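Local coordinates for CARDB domain-containing protein (Pyrococcus furiosus, PDB 3IDU) that is of unknown function but binds two manganese ions in the loop region of its CARDB domain, an all-beta module of a longer archaeal protein, at residues E104-E107 against N108-V111; T95-E99 against N100-E104. All coordinates share one frame; numbering follows the deposited sequence.

Contact 1 (E104-E107 against N108-V111). With MN (manganese (II) ion), chain C; MN (manganese (II) ion), chain D.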
loop_
_atom_site.group_PDB
_atom_site.type_symbol
_atom_site.label_atom_id
_atom_site.label_comp_id
_atom_site.label_asym_id
_atom_site.label_seq_id
_atom_site.Cartn_x
_atom_site.Cartn_y
_atom_site.Cartn_z
ATOM N N GLU A 104 5.260 -14.462 6.309
ATOM C CA GLU A 104 4.986 -14.519 4.876
ATOM C C GLU A 104 6.146 -15.073 4.072
ATOM O O GLU A 104 7.247 -15.288 4.584
ATOM C CB GLU A 104 4.709 -13.122 4.322
ATOM C CG GLU A 104 3.705 -12.279 5.080
ATOM C CD GLU A 104 3.927 -10.797 4.826
ATOM O OE1 GLU A 104 4.056 -10.406 3.651
ATOM O OE2 GLU A 104 3.977 -10.021 5.798
ATOM N N LEU A 105 5.883 -15.260 2.785
ATOM C CA LEU A 105 6.887 -15.745 1.851
ATOM C C LEU A 105 7.956 -14.670 1.660
ATOM O O LEU A 105 9.097 -14.973 1.317
ATOM C CB LEU A 105 6.242 -16.039 0.496
ATOM C CG LEU A 105 5.094 -17.044 0.464
ATOM C CD1 LEU A 105 4.422 -16.993 -0.900
ATOM C CD2 LEU A 105 5.621 -18.442 0.756
ATOM N N ASN A 106 7.583 -13.415 1.887
ATOM C CA ASN A 106 8.509 -12.303 1.714
ATOM C C ASN A 106 8.087 -11.150 2.625
ATOM O O ASN A 106 6.929 -10.734 2.614
ATOM C CB ASN A 106 8.494 -11.862 0.245
ATOM C CG ASN A 106 9.545 -10.811 -0.072
ATOM O OD1 ASN A 106 10.238 -10.307 0.815
ATOM N ND2 ASN A 106 9.660 -10.469 -1.352
ATOM N N GLU A 107 9.019 -10.657 3.434
ATOM C CA GLU A 107 8.722 -9.545 4.339
ATOM C C GLU A 107 9.324 -8.263 3.767
ATOM O O GLU A 107 9.168 -7.178 4.336
ATOM C CB GLU A 107 9.316 -9.803 5.736
ATOM C CG GLU A 107 9.118 -11.216 6.294
ATOM C CD GLU A 107 7.671 -11.561 6.615
ATOM O OE1 GLU A 107 7.401 -12.746 6.939
ATOM O OE2 GLU A 107 6.807 -10.658 6.553
ATOM N N ASN A 108 9.998 -8.388 2.628
ATOM C CA ASN A 108 10.647 -7.245 2.010
ATOM C C ASN A 108 9.877 -6.589 0.862
ATOM O O ASN A 108 10.402 -5.710 0.182
ATOM C CB ASN A 108 12.057 -7.647 1.551
ATOM C CG ASN A 108 12.881 -8.261 2.678
ATOM O OD1 ASN A 108 13.123 -9.475 2.705
ATOM N ND2 ASN A 108 13.297 -7.425 3.627
ATOM N N ASN A 109 8.631 -7.007 0.653
ATOM C CA ASN A 109 7.797 -6.419 -0.393
ATOM C C ASN A 109 6.546 -5.846 0.271
ATOM O O ASN A 109 5.488 -5.714 -0.351
ATOM C CB ASN A 109 7.411 -7.471 -1.446
ATOM C CG ASN A 109 6.630 -8.641 -0.861
ATOM O OD1 ASN A 109 6.502 -8.769 0.353
ATOM N ND2 ASN A 109 6.116 -9.508 -1.732
ATOM N N ASN A 110 6.693 -5.491 1.543
ATOM C CA ASN A 110 5.593 -4.954 2.336
ATOM C C ASN A 110 5.590 -3.434 2.409
ATOM O O ASN A 110 4.804 -2.856 3.155
ATOM C CB ASN A 110 5.652 -5.530 3.753
ATOM C CG ASN A 110 5.279 -6.994 3.803
ATOM O OD1 ASN A 110 5.771 -7.798 3.015
ATOM N ND2 ASN A 110 4.414 -7.350 4.740
ATOM N N VAL A 111 6.458 -2.784 1.641
ATOM C CA VAL A 111 6.528 -1.326 1.658
ATOM C C VAL A 111 6.512 -0.730 0.254
ATOM O O VAL A 111 7.241 -1.185 -0.630
ATOM C CB VAL A 111 7.807 -0.846 2.377
ATOM C CG1 VAL A 111 7.867 0.674 2.369
ATOM C CG2 VAL A 111 7.833 -1.371 3.804
HETATM MN MN MN C . 5.154 -9.580 1.870
HETATM MN MN MN D . 4.918 -10.106 7.775
HETATM O O HOH W 1 8.974 -4.679 3.088
HETATM O O HOH W 2 5.682 -7.902 7.814
#
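Glu104 and Asn110 reach toward each other from opposite directions, carboxylate and amide planes 36° apart. Asn110 ND2 donates to Glu104 OE2 at 2.9 Å, on that oxygen's syn lone pair, and weakly to OE1. Each carboxylate oxygen binds its own manganese, OE1 the chain C ion and OE2 the chain D ion, bridging the pair as a glutamate's two oxygens allow. Asn110 OD1 and Asn109 OD1, both 2.2 Å from the chain C ion, show why asparagine suits this loop: its carbonyl ligates a metal without adding charge. The amides of Asn106 and Asn109 stack, planes 17° apart, Asn106 ND2 3.6 Å from Asn109 CG. Asn106, its CG anti to the backbone N (chi1 -173°), reaches OD1 forward to accept Asn108 N at 2.7 Å, the donor above the carbonyl plane; its backbone O binds the chain C ion. With an alanine here, Asn108 N would probably lose its acceptor and the Asn109 amide its stacking partner. Glu107 folds back, OE1 taking Glu104 N at 2.8 Å while OE2 ligates the chain D ion. Asp18, just before strand 19-24, and Leu19, its first residue, complete the chain C site; this loop joins strand 88-96 to 111-118.

Contact 2 (T95-E99 against N100-E104). With MN (manganese (II) ion), chain D; MN (manganese (II) ion), chain C.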
loop_
_atom_site.group_PDB
_atom_site.type_symbol
_atom_site.label_atom_id
_atom_site.label_comp_id
_atom_site.label_asym_id
_atom_site.label_seq_id
_atom_site.Cartn_x
_atom_site.Cartn_y
_atom_site.Cartn_z
ATOM N N THR A 95 2.509 0.816 3.940
ATOM C CA THR A 95 3.056 -0.397 4.531
ATOM C C THR A 95 1.952 -1.355 4.935
ATOM O O THR A 95 0.836 -0.939 5.250
ATOM C CB THR A 95 3.882 -0.095 5.799
ATOM O OG1 THR A 95 3.004 0.310 6.859
ATOM C CG2 THR A 95 4.885 1.022 5.535
ATOM N N VAL A 96 2.267 -2.642 4.922
ATOM C CA VAL A 96 1.312 -3.649 5.345
ATOM C C VAL A 96 2.066 -4.573 6.302
ATOM O O VAL A 96 3.219 -4.930 6.063
ATOM C CB VAL A 96 0.703 -4.409 4.140
ATOM C CG1 VAL A 96 1.791 -5.103 3.338
ATOM C CG2 VAL A 96 -0.331 -5.411 4.633
ATOM N N ASP A 97 1.405 -4.928 7.399
ATOM C CA ASP A 97 1.995 -5.744 8.453
ATOM C C ASP A 97 3.345 -5.183 8.869
ATOM O O ASP A 97 4.331 -5.912 8.977
ATOM C CB ASP A 97 2.173 -7.206 8.042
ATOM C CG ASP A 97 2.610 -8.072 9.214
ATOM O OD1 ASP A 97 2.200 -7.750 10.349
ATOM O OD2 ASP A 97 3.341 -9.065 9.017
ATOM N N GLU A 98 3.387 -3.881 9.111
ATOM C CA GLU A 98 4.626 -3.239 9.509
ATOM C C GLU A 98 5.159 -3.808 10.821
ATOM O O GLU A 98 6.369 -3.835 11.038
ATOM C CB GLU A 98 4.408 -1.734 9.641
ATOM C CG GLU A 98 5.670 -0.927 9.461
ATOM C CD GLU A 98 5.425 0.556 9.615
ATOM O OE1 GLU A 98 4.411 1.051 9.075
ATOM O OE2 GLU A 98 6.250 1.225 10.266
ATOM N N GLU A 99 4.257 -4.263 11.693
ATOM C CA GLU A 99 4.649 -4.833 12.990
ATOM C C GLU A 99 5.079 -6.288 12.833
ATOM O O GLU A 99 5.439 -6.952 13.805
ATOM C CB GLU A 99 3.486 -4.762 13.982
ATOM C CG GLU A 99 2.182 -5.316 13.438
ATOM C CD GLU A 99 1.321 -4.245 12.792
ATOM O OE1 GLU A 99 0.783 -3.395 13.536
ATOM O OE2 GLU A 99 1.184 -4.248 11.547
ATOM N N ASN A 100 5.046 -6.754 11.590
ATOM C CA ASN A 100 5.402 -8.116 11.225
ATOM C C ASN A 100 4.868 -9.174 12.177
ATOM O O ASN A 100 5.620 -9.864 12.871
ATOM C CB ASN A 100 6.914 -8.257 11.072
ATOM C CG ASN A 100 7.307 -9.608 10.505
ATOM O OD1 ASN A 100 6.577 -10.196 9.682
ATOM N ND2 ASN A 100 8.464 -10.107 10.925
ATOM N N THR A 101 3.548 -9.293 12.194
ATOM C CA THR A 101 2.876 -10.275 13.030
ATOM C C THR A 101 2.375 -11.421 12.148
ATOM O O THR A 101 1.752 -12.365 12.633
ATOM C CB THR A 101 1.692 -9.636 13.788
ATOM O OG1 THR A 101 0.823 -8.977 12.860
ATOM C CG2 THR A 101 2.201 -8.617 14.804
ATOM N N VAL A 102 2.663 -11.334 10.851
ATOM C CA VAL A 102 2.253 -12.360 9.895
ATOM C C VAL A 102 3.472 -12.941 9.182
ATOM O O VAL A 102 4.202 -12.211 8.523
ATOM C CB VAL A 102 1.299 -11.782 8.818
ATOM C CG1 VAL A 102 0.842 -12.887 7.880
ATOM C CG2 VAL A 102 0.103 -11.113 9.480
ATOM N N VAL A 103 3.701 -14.246 9.330
ATOM C CA VAL A 103 4.832 -14.894 8.660
ATOM C C VAL A 103 4.463 -15.054 7.196
ATOM O O VAL A 103 3.472 -15.700 6.877
ATOM C CB VAL A 103 5.134 -16.279 9.273
ATOM C CG1 VAL A 103 6.219 -16.996 8.456
ATOM C CG2 VAL A 103 5.609 -16.102 10.712
ATOM N N GLU A 104 5.260 -14.462 6.309
ATOM C CA GLU A 104 4.986 -14.519 4.876
ATOM C C GLU A 104 6.146 -15.073 4.072
ATOM O O GLU A 104 7.247 -15.288 4.584
ATOM C CB GLU A 104 4.709 -13.122 4.322
ATOM C CG GLU A 104 3.705 -12.279 5.080
ATOM C CD GLU A 104 3.927 -10.797 4.826
ATOM O OE1 GLU A 104 4.056 -10.406 3.651
ATOM O OE2 GLU A 104 3.977 -10.021 5.798
HETATM MN MN MN D . 4.918 -10.106 7.775
HETATM MN MN MN C . 5.154 -9.580 1.870
HETATM O O HOH W 3 -0.465 -7.419 10.955
HETATM O O HOH W 2 5.682 -7.902 7.814
#
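Asp97 and residues Asn100 to Val102 make a local turn contact, a type I beta turn from Asp97 to Asn100 with a metal site built on it, just where strand 88-96 runs out into the loop. The turn is closed by Asn100 N donating to Asp97 O at 2.8 Å. The side chain of Asp97 gathers the next stretch of chain: Thr101 N meets OD1 at 2.8 Å on the syn lone pair, nearly straight at 169°, and Val102 N reaches OD2 at 3.0 Å from a position tilted out of the carboxylate plane. Asp97 swings its CG away from its backbone N (chi1 -172°), which lays the carboxylate against these amides; they fix its rotation and present OD2 to the chain D manganese. Aspartate suits the place because its short side chain can accept two backbone amides and still ligate a metal.

Asn100 OD1, at 2.5 Å, and Val102 O, at 2.4 Å, bind the same ion. Asn100 offers a neutral ligand, whereas Val102 contributes through its backbone. Glu104, shared with the other ion, supplies OE2, Glu107 adds a further carboxylate oxygen, and water 2 joins the manganese to the turn by donating to Asp97 O. Three carboxylates probably offset the ion's double positive charge, so neutral oxygens suffice for the other positions. Water 3 donates to Asp97 OD1 and also hydrogen-bonds Thr101 OG1, and the methyl CG2 of Thr101 rests 3.6 Å from Glu99 CG. The Glu99 carboxylate turns elsewhere, into a salt bridge with Arg55.

Strand 49-58, which carries Arg55, runs antiparallel beside strand 88-96, and its Lys53 shares a backbone hydrogen bond with Asp97. From the other sheet Leu19, on strand 19-24, packs against both Val96 and Asp97.

Contact 2 comes first along the chain and contact 1 follows directly, the two sharing Glu104, with centres 8 Å apart. Together they span the whole loop between strands 88-96 and 111-118, antiparallel neighbours in the five-stranded sheet. The two ends of the loop meet at its base, where Asn110 ND2 probably hydrogen-bonds the O of Val96, the last residue of strand 88-96. The chain D ion takes ligands from both contacts, whereas the chain C ion is held mainly by contact 1, with Asp18 and Leu19 tying in the three-stranded sheet. The two manganese ions thus cross-link one long connection that has no regular secondary structure, which probably helps order it.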